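Local coordinates for amino acid adenylation domain-containing protein (Bacillus stratosphericus LAMA 585, PDB 6ULY), which probably selects an alpha-keto acid and activates it as the acyl adenylate, serving as an adenylation domain of a nonribosomal depsipeptide synthetase, at residues G389-V395 with R409-P415. Numbering follows the deposited sequence.
Sequences GITIRIV and RVQIKGP. With SO4 (sulfate ion), chain K.
T391, R393 and V395 pair with K413, Q411 and R409 through two backbone hydrogen bonds each, and the axes of the two short strand segments come within 4.7 Å at closest and run at 151°, antiparallel. They are adjacent strands of a five-stranded antiparallel sheet in an adenylate-forming (ANL) enzyme, with strand 3-5 beyond 391-395 and strand 438-447 beyond 408-413. The two bonds of the T391–K413 pair are almost straight. Alternating with the hydrogen-bonded pairs, the non-hydrogen-bonded pairs I392–I412 and I394–V410 send their side chains to the other face, where L451 of strand 450-456 also packs against I392, I394 and V410. I392 and I412 lie alongside one another, I392 CG1 meeting I412 CD1 at 3.6 Å. I394 turns CD1 onto V410 CG2 at 3.7 Å, and V410 CG1 reaches I392 CG2, which joins the two pairs into a continuous apolar layer. The side chain of V410 is about 8 Å from the bound keto acyl adenylate.

On the face of T391, R393 and V395, the R393 and Q411 side chains run side by side. With chi1 at 74°, R393 CG sits between its backbone N and carbonyl carbon, and the extended chain beyond it brings the guanidinium edge to the amide. Q411 OE1 accepts from R393 NE at 2.6 Å and from R393 NH2 at 2.8 Å, the latter on a lone pair. The flat groups are nearly coplanar, 26° apart. W437 makes a cation-pi contact with R393, and Q411 NE2 hydrogen-bonds H439 ND1, so both ends of the amide are engaged, fixing its flip. At the V395–R409 end of the strand pair, R409 NE donates to O3 of a sulfate, probably from the crystallisation liquor, at 3.0 Å.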
loop_
_atom_site.group_PDB
_atom_site.type_symbol
_atom_site.label_atom_id
_atom_site.label_comp_id
_atom_site.label_asym_id
_atom_site.label_seq_id
_atom_site.Cartn_x
_atom_site.Cartn_y
_atom_site.Cartn_z
ATOM N N GLY A 389 -15.465 2.050 -27.995
ATOM C CA GLY A 389 -14.053 1.775 -27.907
ATOM C C GLY A 389 -13.637 0.959 -26.702
ATOM O O GLY A 389 -12.539 0.389 -26.708
ATOM N N ILE A 390 -14.481 0.875 -25.678
ATOM C CA ILE A 390 -14.138 0.220 -24.423
ATOM C C ILE A 390 -14.757 -1.168 -24.397
ATOM O O ILE A 390 -15.910 -1.360 -24.804
ATOM C CB ILE A 390 -14.616 1.052 -23.216
ATOM C CG1 ILE A 390 -13.895 2.406 -23.160
ATOM C CG2 ILE A 390 -14.419 0.271 -21.928
ATOM C CD1 ILE A 390 -12.473 2.337 -22.676
ATOM N N THR A 391 -13.988 -2.143 -23.923
ATOM C CA THR A 391 -14.506 -3.461 -23.592
ATOM C C THR A 391 -14.327 -3.676 -22.096
ATOM O O THR A 391 -13.257 -3.399 -21.549
ATOM C CB THR A 391 -13.794 -4.572 -24.375
ATOM O OG1 THR A 391 -13.748 -4.234 -25.768
ATOM C CG2 THR A 391 -14.545 -5.874 -24.218
ATOM N N ILE A 392 -15.380 -4.147 -21.441
ATOM C CA ILE A 392 -15.333 -4.495 -20.029
ATOM C C ILE A 392 -15.548 -5.994 -19.909
ATOM O O ILE A 392 -16.299 -6.590 -20.687
ATOM C CB ILE A 392 -16.395 -3.732 -19.212
ATOM C CG1 ILE A 392 -16.317 -2.237 -19.524
ATOM C CG2 ILE A 392 -16.206 -4.003 -17.728
ATOM C CD1 ILE A 392 -17.305 -1.411 -18.769
ATOM N N ARG A 393 -14.883 -6.606 -18.932
ATOM C CA ARG A 393 -15.144 -7.997 -18.606
ATOM C C ARG A 393 -15.042 -8.176 -17.100
ATOM O O ARG A 393 -14.425 -7.375 -16.394
ATOM C CB ARG A 393 -14.187 -8.954 -19.339
ATOM C CG ARG A 393 -12.764 -8.987 -18.797
ATOM C CD ARG A 393 -11.960 -10.115 -19.443
ATOM N NE ARG A 393 -10.614 -10.227 -18.890
ATOM C CZ ARG A 393 -9.711 -11.121 -19.286
ATOM N NH1 ARG A 393 -10.001 -11.988 -20.249
ATOM N NH2 ARG A 393 -8.513 -11.145 -18.720
ATOM N N ILE A 394 -15.682 -9.237 -16.621
ATOM C CA ILE A 394 -15.682 -9.616 -15.215
ATOM C C ILE A 394 -15.043 -10.995 -15.113
ATOM O O ILE A 394 -15.469 -11.928 -15.804
ATOM C CB ILE A 394 -17.109 -9.629 -14.637
ATOM C CG1 ILE A 394 -17.868 -8.350 -15.014
ATOM C CG2 ILE A 394 -17.067 -9.827 -13.133
ATOM C CD1 ILE A 394 -17.330 -7.076 -14.382
ATOM N N VAL A 395 -14.025 -11.125 -14.258
ATOM C CA VAL A 395 -13.272 -12.365 -14.117
ATOM C C VAL A 395 -13.218 -12.768 -12.649
ATOM O O VAL A 395 -13.444 -11.959 -11.747
ATOM C CB VAL A 395 -11.841 -12.246 -14.685
ATOM C CG1 VAL A 395 -11.884 -11.948 -16.171
ATOM C CG2 VAL A 395 -11.057 -11.171 -13.942
ATOM N N ARG A 409 -14.037 -9.611 -10.706
ATOM C CA ARG A 409 -13.087 -8.515 -10.844
ATOM C C ARG A 409 -13.299 -7.806 -12.175
ATOM O O ARG A 409 -13.247 -8.437 -13.237
ATOM C CB ARG A 409 -11.657 -9.039 -10.734
ATOM C CG ARG A 409 -11.296 -9.501 -9.341
ATOM C CD ARG A 409 -10.434 -10.759 -9.359
ATOM N NE ARG A 409 -9.970 -11.099 -8.017
ATOM C CZ ARG A 409 -10.703 -11.733 -7.106
ATOM N NH1 ARG A 409 -11.945 -12.106 -7.389
ATOM N NH2 ARG A 409 -10.193 -11.993 -5.910
ATOM N N VAL A 410 -13.521 -6.494 -12.113
ATOM C CA VAL A 410 -13.773 -5.698 -13.308
ATOM C C VAL A 410 -12.453 -5.419 -14.010
ATOM O O VAL A 410 -11.481 -4.984 -13.384
ATOM C CB VAL A 410 -14.486 -4.382 -12.949
ATOM C CG1 VAL A 410 -14.795 -3.585 -14.216
ATOM C CG2 VAL A 410 -15.752 -4.650 -12.150
ATOM N N GLN A 411 -12.421 -5.652 -15.317
ATOM C CA GLN A 411 -11.254 -5.348 -16.126
ATOM C C GLN A 411 -11.690 -4.548 -17.340
ATOM O O GLN A 411 -12.811 -4.701 -17.832
ATOM C CB GLN A 411 -10.522 -6.626 -16.568
ATOM C CG GLN A 411 -9.877 -7.396 -15.424
ATOM C CD GLN A 411 -9.012 -8.550 -15.910
ATOM O OE1 GLN A 411 -9.166 -9.025 -17.037
ATOM N NE2 GLN A 411 -8.091 -8.995 -15.065
ATOM N N ILE A 412 -10.788 -3.700 -17.826
ATOM C CA ILE A 412 -11.098 -2.757 -18.891
ATOM C C ILE A 412 -10.073 -2.899 -20.003
ATOM O O ILE A 412 -8.864 -2.889 -19.746
ATOM C CB ILE A 412 -11.110 -1.304 -18.379
ATOM C CG1 ILE A 412 -12.052 -1.153 -17.184
ATOM C CG2 ILE A 412 -11.499 -0.364 -19.495
ATOM C CD1 ILE A 412 -13.498 -1.424 -17.506
ATOM N N LYS A 413 -10.554 -2.992 -21.236
ATOM C CA LYS A 413 -9.711 -2.922 -22.418
ATOM C C LYS A 413 -10.203 -1.786 -23.302
ATOM O O LYS A 413 -11.411 -1.630 -23.509
ATOM C CB LYS A 413 -9.733 -4.234 -23.208
ATOM C CG LYS A 413 -8.714 -4.290 -24.348
ATOM C CD LYS A 413 -9.099 -5.298 -25.442
ATOM C CE LYS A 413 -9.538 -6.627 -24.878
ATOM N NZ LYS A 413 -9.664 -7.667 -25.943
ATOM N N GLY A 414 -9.272 -0.994 -23.824
ATOM C CA GLY A 414 -9.632 0.055 -24.740
ATOM C C GLY A 414 -8.506 1.020 -25.026
ATOM O O GLY A 414 -7.372 0.859 -24.562
ATOM N N PRO A 415 -8.810 2.056 -25.805
ATOM C CA PRO A 415 -7.794 3.038 -26.195
ATOM C C PRO A 415 -7.605 4.187 -25.219
ATOM O O PRO A 415 -6.804 5.082 -25.509
ATOM C CB PRO A 415 -8.349 3.556 -27.525
ATOM C CG PRO A 415 -9.838 3.516 -27.323
ATOM C CD PRO A 415 -10.112 2.324 -26.446
HETATM S S SO4 K . -6.068 -10.042 -8.328
HETATM O O1 SO4 K . -4.953 -9.939 -9.256
HETATM O O2 SO4 K . -5.822 -11.095 -7.376
HETATM O O3 SO4 K . -7.293 -10.327 -9.032
HETATM O O4 SO4 K . -6.206 -8.796 -7.637
HETATM O O HOH W 1 -11.976 -2.614 -26.535
#